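PDB 1F8F: benzyl alcohol dehydrogenase from Acinetobacter calcoaceticus, which catalyses the NAD-dependent oxidation of benzyl alcohol, and probably related aromatic alcohols, to the aldehyde, as a zinc-containing medium-chain alcohol dehydrogenase. Local coordinates for residues 57-67 and 135-145; 84-92 and 165-176. One frame throughout, in Å; residues are numbered along the deposited sequence.

Interaction 1 of 2, residues 57-67 and 135-145. With ZN (zinc ion), chain B.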
loop_
_atom_site.group_PDB
_atom_site.type_symbol
_atom_site.label_atom_id
_atom_site.label_comp_id
_atom_site.label_asym_id
_atom_site.label_seq_id
_atom_site.Cartn_x
_atom_site.Cartn_y
_atom_site.Cartn_z
ATOM N N VAL A 57 30.540 7.951 20.391
ATOM C CA VAL A 57 30.953 6.566 20.664
ATOM C C VAL A 57 32.181 6.774 21.549
ATOM O O VAL A 57 33.010 7.636 21.269
ATOM C CB VAL A 57 31.268 5.743 19.420
ATOM C CG1 VAL A 57 32.017 4.462 19.750
ATOM C CG2 VAL A 57 29.998 5.404 18.646
ATOM N N PRO A 58 32.251 6.070 22.655
ATOM C CA PRO A 58 33.351 6.204 23.589
ATOM C C PRO A 58 34.669 5.647 23.086
ATOM O O PRO A 58 34.760 4.464 22.743
ATOM C CB PRO A 58 32.849 5.486 24.828
ATOM C CG PRO A 58 31.876 4.480 24.333
ATOM C CD PRO A 58 31.275 5.041 23.078
ATOM N N LEU A 59 35.697 6.491 23.120
ATOM C CA LEU A 59 37.069 6.195 22.734
ATOM C C LEU A 59 37.963 6.034 23.954
ATOM O O LEU A 59 37.833 6.749 24.949
ATOM C CB LEU A 59 37.632 7.319 21.866
ATOM C CG LEU A 59 36.837 7.637 20.605
ATOM C CD1 LEU A 59 37.220 8.988 20.022
ATOM C CD2 LEU A 59 37.024 6.517 19.594
ATOM N N PRO A 60 38.887 5.088 23.895
ATOM C CA PRO A 60 39.193 4.298 22.723
ATOM C C PRO A 60 38.381 3.104 22.248
ATOM O O PRO A 60 37.822 2.356 23.050
ATOM C CB PRO A 60 40.583 3.723 23.124
ATOM C CG PRO A 60 40.428 3.515 24.607
ATOM C CD PRO A 60 39.808 4.818 25.046
ATOM N N ALA A 61 38.444 2.782 20.940
ATOM C CA ALA A 61 37.724 1.659 20.347
ATOM C C ALA A 61 38.128 1.198 18.939
ATOM O O ALA A 61 38.822 1.905 18.212
ATOM C CB ALA A 61 36.268 2.123 20.201
ATOM N N VAL A 62 37.688 -0.008 18.564
ATOM C CA VAL A 62 37.857 -0.581 17.237
ATOM C C VAL A 62 36.608 -0.352 16.358
ATOM O O VAL A 62 35.570 -0.922 16.670
ATOM C CB VAL A 62 38.125 -2.094 17.251
ATOM C CG1 VAL A 62 38.245 -2.652 15.840
ATOM C CG2 VAL A 62 39.370 -2.484 18.060
ATOM N N LEU A 63 36.691 0.467 15.325
ATOM C CA LEU A 63 35.606 0.760 14.407
ATOM C C LEU A 63 35.494 -0.188 13.220
ATOM O O LEU A 63 35.865 -1.324 13.359
ATOM C CB LEU A 63 35.670 2.232 13.973
ATOM C CG LEU A 63 35.936 3.180 15.150
ATOM C CD1 LEU A 63 36.103 4.606 14.651
ATOM C CD2 LEU A 63 34.796 3.098 16.187
ATOM N N GLY A 64 35.076 0.232 12.018
ATOM C CA GLY A 64 34.883 -0.692 10.896
ATOM C C GLY A 64 33.454 -1.250 11.029
ATOM O O GLY A 64 33.054 -1.700 12.097
ATOM N N HIS A 65 32.644 -1.148 9.976
ATOM C CA HIS A 65 31.269 -1.606 10.093
ATOM C C HIS A 65 30.809 -2.169 8.748
ATOM O O HIS A 65 29.616 -2.234 8.496
ATOM C CB HIS A 65 30.332 -0.559 10.655
ATOM C CG HIS A 65 30.060 0.639 9.813
ATOM N ND1 HIS A 65 30.962 1.689 9.768
ATOM C CD2 HIS A 65 29.009 0.980 9.040
ATOM C CE1 HIS A 65 30.491 2.647 8.970
ATOM N NE2 HIS A 65 29.307 2.237 8.502
ATOM N N GLU A 66 31.812 -2.411 7.889
ATOM C CA GLU A 66 31.448 -3.019 6.594
ATOM C C GLU A 66 32.228 -4.300 6.320
ATOM O O GLU A 66 32.800 -4.493 5.236
ATOM C CB GLU A 66 31.569 -2.008 5.461
ATOM C CG GLU A 66 30.593 -0.817 5.536
ATOM C CD GLU A 66 30.711 0.114 4.347
ATOM O OE1 GLU A 66 31.687 0.161 3.592
ATOM O OE2 GLU A 66 29.750 0.869 4.067
ATOM N N GLY A 67 32.214 -5.304 7.204
ATOM C CA GLY A 67 33.046 -6.486 7.087
ATOM C C GLY A 67 32.525 -7.637 6.296
ATOM O O GLY A 67 31.317 -7.773 6.110
ATOM N N VAL A 135 39.147 -0.688 26.261
ATOM C CA VAL A 135 38.896 -0.764 24.810
ATOM C C VAL A 135 37.477 -1.168 24.425
ATOM O O VAL A 135 37.002 -2.287 24.525
ATOM C CB VAL A 135 39.959 -1.573 24.048
ATOM C CG1 VAL A 135 39.851 -3.085 24.132
ATOM C CG2 VAL A 135 39.965 -1.118 22.581
ATOM N N ASN A 136 36.731 -0.179 23.950
ATOM C CA ASN A 136 35.359 -0.262 23.474
ATOM C C ASN A 136 35.223 -0.987 22.148
ATOM O O ASN A 136 36.024 -0.797 21.227
ATOM C CB ASN A 136 34.809 1.171 23.356
ATOM C CG ASN A 136 34.664 1.722 24.773
ATOM O OD1 ASN A 136 34.372 0.922 25.684
ATOM N ND2 ASN A 136 34.866 3.015 24.961
ATOM N N ASP A 137 34.220 -1.849 22.041
ATOM C CA ASP A 137 33.959 -2.663 20.870
ATOM C C ASP A 137 32.478 -2.787 20.526
ATOM O O ASP A 137 31.676 -1.882 20.765
ATOM C CB ASP A 137 34.580 -4.036 21.122
ATOM C CG ASP A 137 33.835 -4.862 22.159
ATOM O OD1 ASP A 137 33.145 -4.227 22.969
ATOM O OD2 ASP A 137 33.936 -6.112 22.116
ATOM N N HIS A 138 32.068 -3.875 19.868
ATOM C CA HIS A 138 30.664 -4.040 19.483
ATOM C C HIS A 138 30.127 -2.931 18.610
ATOM O O HIS A 138 28.929 -2.630 18.714
ATOM C CB HIS A 138 29.782 -4.031 20.777
ATOM C CG HIS A 138 29.773 -5.377 21.401
ATOM N ND1 HIS A 138 30.689 -5.764 22.351
ATOM C CD2 HIS A 138 28.973 -6.455 21.209
ATOM C CE1 HIS A 138 30.469 -7.024 22.700
ATOM N NE2 HIS A 138 29.414 -7.462 22.050
ATOM N N PHE A 139 30.949 -2.312 17.778
ATOM C CA PHE A 139 30.587 -1.153 16.972
ATOM C C PHE A 139 29.832 -1.601 15.730
ATOM O O PHE A 139 30.292 -2.368 14.900
ATOM C CB PHE A 139 31.847 -0.356 16.614
ATOM C CG PHE A 139 31.564 0.836 15.737
ATOM C CD1 PHE A 139 30.766 1.855 16.194
ATOM C CD2 PHE A 139 32.126 0.938 14.461
ATOM C CE1 PHE A 139 30.526 2.965 15.442
ATOM C CE2 PHE A 139 31.857 2.052 13.688
ATOM C CZ PHE A 139 31.052 3.067 14.173
ATOM N N PHE A 140 28.572 -1.199 15.655
ATOM C CA PHE A 140 27.603 -1.653 14.679
ATOM C C PHE A 140 27.540 -3.180 14.851
ATOM O O PHE A 140 27.487 -3.911 13.874
ATOM C CB PHE A 140 27.918 -1.232 13.253
ATOM C CG PHE A 140 27.493 0.173 12.857
ATOM C CD1 PHE A 140 27.997 1.340 13.363
ATOM C CD2 PHE A 140 26.485 0.211 11.872
ATOM C CE1 PHE A 140 27.509 2.543 12.911
ATOM C CE2 PHE A 140 25.995 1.416 11.406
ATOM C CZ PHE A 140 26.512 2.598 11.932
ATOM N N ALA A 141 27.705 -3.695 16.068
ATOM C CA ALA A 141 27.745 -5.100 16.408
ATOM C C ALA A 141 28.765 -5.937 15.650
ATOM O O ALA A 141 28.557 -7.144 15.389
ATOM C CB ALA A 141 26.331 -5.721 16.245
ATOM N N GLN A 142 29.925 -5.334 15.326
ATOM C CA GLN A 142 30.964 -6.087 14.634
ATOM C C GLN A 142 32.371 -5.581 14.957
ATOM O O GLN A 142 33.272 -6.419 15.135
ATOM C CB GLN A 142 30.722 -6.089 13.122
ATOM C CG GLN A 142 30.736 -4.726 12.416
ATOM C CD GLN A 142 30.301 -5.031 10.996
ATOM O OE1 GLN A 142 31.007 -5.295 10.027
ATOM N NE2 GLN A 142 28.959 -4.974 10.873
ATOM N N SER A 143 32.572 -4.275 14.939
ATOM C CA SER A 143 33.942 -3.740 15.190
ATOM C C SER A 143 34.866 -4.412 14.172
ATOM O O SER A 143 35.725 -5.146 14.576
ATOM C CB SER A 143 34.318 -4.088 16.634
ATOM O OG SER A 143 34.117 -2.989 17.508
ATOM N N SER A 144 34.602 -4.310 12.858
ATOM C CA SER A 144 35.372 -5.118 11.914
ATOM C C SER A 144 36.662 -4.561 11.341
ATOM O O SER A 144 37.204 -5.245 10.427
ATOM C CB SER A 144 34.391 -5.647 10.846
ATOM O OG SER A 144 33.788 -4.521 10.249
ATOM N N PHE A 145 37.321 -3.524 11.892
ATOM C CA PHE A 145 38.690 -3.261 11.340
ATOM C C PHE A 145 39.666 -4.183 12.100
ATOM O O PHE A 145 40.519 -3.696 12.830
ATOM C CB PHE A 145 39.166 -1.837 11.300
ATOM C CG PHE A 145 38.417 -0.878 10.417
ATOM C CD1 PHE A 145 38.029 -1.212 9.146
ATOM C CD2 PHE A 145 38.076 0.393 10.854
ATOM C CE1 PHE A 145 37.347 -0.353 8.306
ATOM C CE2 PHE A 145 37.423 1.302 10.050
ATOM C CZ PHE A 145 37.047 0.919 8.774
HETATM ZN ZN ZN B . 27.924 3.270 7.084
#
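The imidazole of His65 lies against the ring of Phe140 in a face-to-face stack, centroids 4.3 Å apart and planes 30° from parallel, the two side chains running side by side in the same direction. With CG between its backbone N and carbonyl carbon (chi1 68°), the histidine keeps one ring face to Phe140 while NE2 binds the zinc ion at 2.2 Å; the flat phenyl ring suits this place because it can lie along the imidazole face. Phe139 is clasped on two sides: Leu63 CD2 sits over the centre of one face, 3.9 Å from the centroid, and Phe140 CD1 approaches the rim of the other. Polar side chains grip the backbone between. The short side chain of Ser143 puts OG 2.7 Å from Val62 O, to which it donates, and the same OG accepts from Phe139 N. The extended Gln142 places OE1 before Gly67 N (3.1 Å), nearly in line with its own C=O bond, and this oxygen also accepts from Ser144 OG. Farther along, Asn136 ND2 reaches Pro58 O (2.7 Å) from above the carbonyl plane, and a single bridge pairs Ala61 with Asn136. Helix 45-51 meets Val57, Leu63, His65 and Phe145, strand 5-11 touches Val62 and Phe145, and Gly67 already lies in strand 66-74.

Interaction 2 of 2, residues 84-92 and 165-176. With ZN (zinc ion), chain B.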
loop_
_atom_site.group_PDB
_atom_site.type_symbol
_atom_site.label_atom_id
_atom_site.label_comp_id
_atom_site.label_asym_id
_atom_site.label_seq_id
_atom_site.Cartn_x
_atom_site.Cartn_y
_atom_site.Cartn_z
ATOM N N GLY A 84 32.870 -22.078 8.063
ATOM C CA GLY A 84 33.192 -22.096 6.625
ATOM C C GLY A 84 32.265 -21.285 5.741
ATOM O O GLY A 84 32.645 -20.989 4.584
ATOM N N ASP A 85 31.046 -20.926 6.161
ATOM C CA ASP A 85 30.227 -20.051 5.322
ATOM C C ASP A 85 30.961 -18.716 5.144
ATOM O O ASP A 85 31.729 -18.285 5.998
ATOM C CB ASP A 85 28.854 -19.800 5.944
ATOM C CG ASP A 85 27.914 -20.991 5.918
ATOM O OD1 ASP A 85 28.043 -21.869 5.035
ATOM O OD2 ASP A 85 26.991 -21.123 6.752
ATOM N N HIS A 86 30.761 -18.082 4.033
ATOM C CA HIS A 86 31.183 -16.765 3.608
ATOM C C HIS A 86 30.081 -15.778 4.029
ATOM O O HIS A 86 28.919 -16.066 3.659
ATOM C CB HIS A 86 31.259 -16.690 2.078
ATOM C CG HIS A 86 32.469 -17.383 1.508
ATOM N ND1 HIS A 86 33.018 -17.030 0.288
ATOM C CD2 HIS A 86 33.262 -18.376 2.009
ATOM C CE1 HIS A 86 34.075 -17.800 0.062
ATOM N NE2 HIS A 86 34.253 -18.618 1.094
ATOM N N VAL A 87 30.338 -14.700 4.731
ATOM C CA VAL A 87 29.336 -13.791 5.229
ATOM C C VAL A 87 29.652 -12.293 5.088
ATOM O O VAL A 87 30.773 -11.779 4.928
ATOM C CB VAL A 87 29.063 -14.043 6.744
ATOM C CG1 VAL A 87 28.371 -15.387 7.064
ATOM C CG2 VAL A 87 30.390 -14.028 7.511
ATOM N N VAL A 88 28.511 -11.566 5.135
ATOM C CA VAL A 88 28.535 -10.083 5.137
ATOM C C VAL A 88 27.995 -9.605 6.482
ATOM O O VAL A 88 27.020 -10.203 6.973
ATOM C CB VAL A 88 27.764 -9.566 3.912
ATOM C CG1 VAL A 88 27.579 -8.045 4.099
ATOM C CG2 VAL A 88 28.519 -9.807 2.600
ATOM N N LEU A 89 28.572 -8.781 7.281
ATOM C CA LEU A 89 28.162 -8.378 8.606
ATOM C C LEU A 89 27.524 -6.984 8.472
ATOM O O LEU A 89 28.146 -6.010 8.081
ATOM C CB LEU A 89 29.395 -8.111 9.478
ATOM C CG LEU A 89 30.455 -9.206 9.476
ATOM C CD1 LEU A 89 31.419 -9.007 10.664
ATOM C CD2 LEU A 89 29.819 -10.600 9.626
ATOM N N SER A 90 26.246 -6.940 8.745
ATOM C CA SER A 90 25.363 -5.819 8.614
ATOM C C SER A 90 25.202 -5.132 9.965
ATOM O O SER A 90 25.896 -5.521 10.911
ATOM C CB SER A 90 23.990 -6.294 8.084
ATOM O OG SER A 90 23.118 -5.276 7.661
ATOM N N TYR A 91 24.352 -4.119 10.093
ATOM C CA TYR A 91 24.159 -3.439 11.352
ATOM C C TYR A 91 23.520 -4.367 12.406
ATOM O O TYR A 91 23.177 -5.509 12.222
ATOM C CB TYR A 91 23.329 -2.184 11.205
ATOM C CG TYR A 91 21.945 -2.422 10.590
ATOM C CD1 TYR A 91 20.821 -2.622 11.394
ATOM C CD2 TYR A 91 21.768 -2.371 9.216
ATOM C CE1 TYR A 91 19.566 -2.855 10.837
ATOM C CE2 TYR A 91 20.539 -2.586 8.630
ATOM C CZ TYR A 91 19.442 -2.783 9.455
ATOM O OH TYR A 91 18.220 -3.010 8.868
ATOM N N GLY A 92 23.387 -3.823 13.609
ATOM C CA GLY A 92 22.918 -4.384 14.836
ATOM C C GLY A 92 21.495 -4.122 15.281
ATOM O O GLY A 92 21.013 -3.026 15.510
ATOM N N ILE A 165 35.022 -12.887 -1.832
ATOM C CA ILE A 165 34.396 -12.366 -0.618
ATOM C C ILE A 165 34.889 -10.998 -0.191
ATOM O O ILE A 165 34.297 -10.231 0.602
ATOM C CB ILE A 165 34.526 -13.392 0.531
ATOM C CG1 ILE A 165 33.821 -13.009 1.850
ATOM C CG2 ILE A 165 35.996 -13.674 0.830
ATOM C CD1 ILE A 165 32.340 -12.829 1.676
ATOM N N GLU A 166 36.029 -10.507 -0.701
ATOM C CA GLU A 166 36.602 -9.225 -0.292
ATOM C C GLU A 166 35.853 -7.976 -0.757
ATOM O O GLU A 166 35.807 -6.937 -0.130
ATOM C CB GLU A 166 38.078 -9.098 -0.684
ATOM C CG GLU A 166 38.308 -9.201 -2.178
ATOM C CD GLU A 166 38.701 -10.575 -2.639
ATOM O OE1 GLU A 166 38.138 -11.628 -2.180
ATOM O OE2 GLU A 166 39.582 -10.677 -3.533
ATOM N N LEU A 167 35.146 -8.149 -1.869
ATOM C CA LEU A 167 34.288 -7.141 -2.477
ATOM C C LEU A 167 32.921 -6.928 -1.853
ATOM O O LEU A 167 32.310 -5.887 -2.145
ATOM C CB LEU A 167 34.146 -7.700 -3.901
ATOM C CG LEU A 167 33.759 -6.895 -5.105
ATOM C CD1 LEU A 167 34.444 -5.537 -5.192
ATOM C CD2 LEU A 167 34.078 -7.677 -6.388
ATOM N N LEU A 168 32.365 -7.818 -1.012
ATOM C CA LEU A 168 31.000 -7.656 -0.463
ATOM C C LEU A 168 30.717 -7.006 0.853
ATOM O O LEU A 168 29.564 -6.597 1.152
ATOM C CB LEU A 168 30.342 -9.052 -0.367
ATOM C CG LEU A 168 30.347 -9.842 -1.682
ATOM C CD1 LEU A 168 29.628 -11.147 -1.416
ATOM C CD2 LEU A 168 29.666 -9.098 -2.844
ATOM N N GLY A 169 31.717 -6.741 1.717
ATOM C CA GLY A 169 31.517 -6.003 2.955
ATOM C C GLY A 169 30.635 -4.775 2.848
ATOM O O GLY A 169 29.727 -4.481 3.671
ATOM N N PRO A 170 30.917 -3.868 1.914
ATOM C CA PRO A 170 30.192 -2.610 1.746
ATOM C C PRO A 170 28.702 -2.766 1.576
ATOM O O PRO A 170 27.891 -1.880 1.885
ATOM C CB PRO A 170 30.850 -2.002 0.490
ATOM C CG PRO A 170 32.275 -2.514 0.598
ATOM C CD PRO A 170 32.057 -3.975 0.956
ATOM N N LEU A 171 28.211 -3.944 1.178
ATOM C CA LEU A 171 26.796 -4.233 1.091
ATOM C C LEU A 171 26.185 -4.183 2.485
ATOM O O LEU A 171 24.975 -3.973 2.612
ATOM C CB LEU A 171 26.457 -5.568 0.410
ATOM C CG LEU A 171 26.842 -5.769 -1.067
ATOM C CD1 LEU A 171 26.653 -7.229 -1.474
ATOM C CD2 LEU A 171 26.008 -4.922 -1.955
ATOM N N GLY A 172 26.923 -4.429 3.568
ATOM C CA GLY A 172 26.306 -4.346 4.928
ATOM C C GLY A 172 25.989 -2.919 5.395
ATOM O O GLY A 172 25.511 -2.732 6.533
ATOM N N CYS A 173 26.293 -1.867 4.624
ATOM C CA CYS A 173 25.987 -0.516 4.972
ATOM C C CYS A 173 25.740 0.413 3.780
ATOM O O CYS A 173 24.580 0.652 3.441
ATOM C CB CYS A 173 27.023 0.235 5.830
ATOM S SG CYS A 173 26.429 1.865 6.397
ATOM N N GLY A 174 26.778 1.078 3.257
ATOM C CA GLY A 174 26.522 2.087 2.206
ATOM C C GLY A 174 25.788 1.658 0.936
ATOM O O GLY A 174 24.973 2.454 0.405
ATOM N N ILE A 175 26.056 0.490 0.362
ATOM C CA ILE A 175 25.379 0.028 -0.848
ATOM C C ILE A 175 23.912 -0.329 -0.603
ATOM O O ILE A 175 23.059 0.145 -1.334
ATOM C CB ILE A 175 26.145 -1.116 -1.523
ATOM C CG1 ILE A 175 27.670 -0.889 -1.457
ATOM C CG2 ILE A 175 25.713 -1.290 -2.993
ATOM C CD1 ILE A 175 28.203 0.348 -2.170
ATOM N N GLN A 176 23.573 -1.013 0.517
ATOM C CA GLN A 176 22.214 -1.340 0.890
ATOM C C GLN A 176 21.455 -0.062 1.222
ATOM O O GLN A 176 20.242 0.040 0.963
ATOM C CB GLN A 176 22.035 -2.365 2.017
ATOM C CG GLN A 176 22.317 -2.003 3.468
ATOM C CD GLN A 176 22.011 -3.156 4.418
ATOM O OE1 GLN A 176 21.346 -4.102 3.983
ATOM N NE2 GLN A 176 22.455 -3.215 5.676
HETATM ZN ZN ZN B . 27.924 3.270 7.084
#
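Gly172 comes unusually close to Ser90, their CA atoms 4.1 Å apart, although the two segments share no backbone hydrogen bond. A glycine suits this spot because a CB would run into Leu89 O. Beside it, the one hydrogen bond across the contact joins Gln176 NE2 to Ser90 OG (2.9 Å), with the hydroxyl tilted 18° out of the amide plane. Ser90 turns OG anti to its own N (chi1 -168°), which brings it to the amide; Gln176, extended beyond CG, also gives a weak bond to Gly172 O. The same NE2 lies at the edge of the Tyr91 ring, 3.6 Å from CE2, the ring and amide planes 52° apart. Val88 fills the middle with both branches: CG2 packs on Leu168 CB at 3.6 Å, the side chains crossing at about a right angle, while CG1 touches Gly172 N. At the far end Ile165 CD1 lies 3.8 Å from Val87 O, and Ile165 CB touches His86 ND1. Cys173, at the N-cap of helix 174-186, binds zinc through SG (2.2 Å) and touches NAD. With Cys44 and His65 it forms the Cys-His-Cys protein ligand set characteristic of the catalytic zinc in medium-chain alcohol dehydrogenases.

After strands 5-11, 20-26 and 33-42 and helix 45-51, the chain runs through 57-67 into strand 66-74, then through 84-92 with strand 86-89, its antiparallel neighbour. Past helices 98-101 and 111-114, interaction 1 closes the first loop, tying 135-145 to the start of strand 66-74. Strands 148-152 and 156-159 lead to 165-176, which meets 84-92 in interaction 2. The two loops therefore cross. They also touch: Gln142 NE2 probably bonds to Leu89 O, and Glu66 OE2 to Gly174 N, while Glu66 OE1 forms a salt bridge with Lys365. Interaction 2 and the Glu66 link join the GroES-like part to helix 174-186; His65 and Cys173 share one zinc.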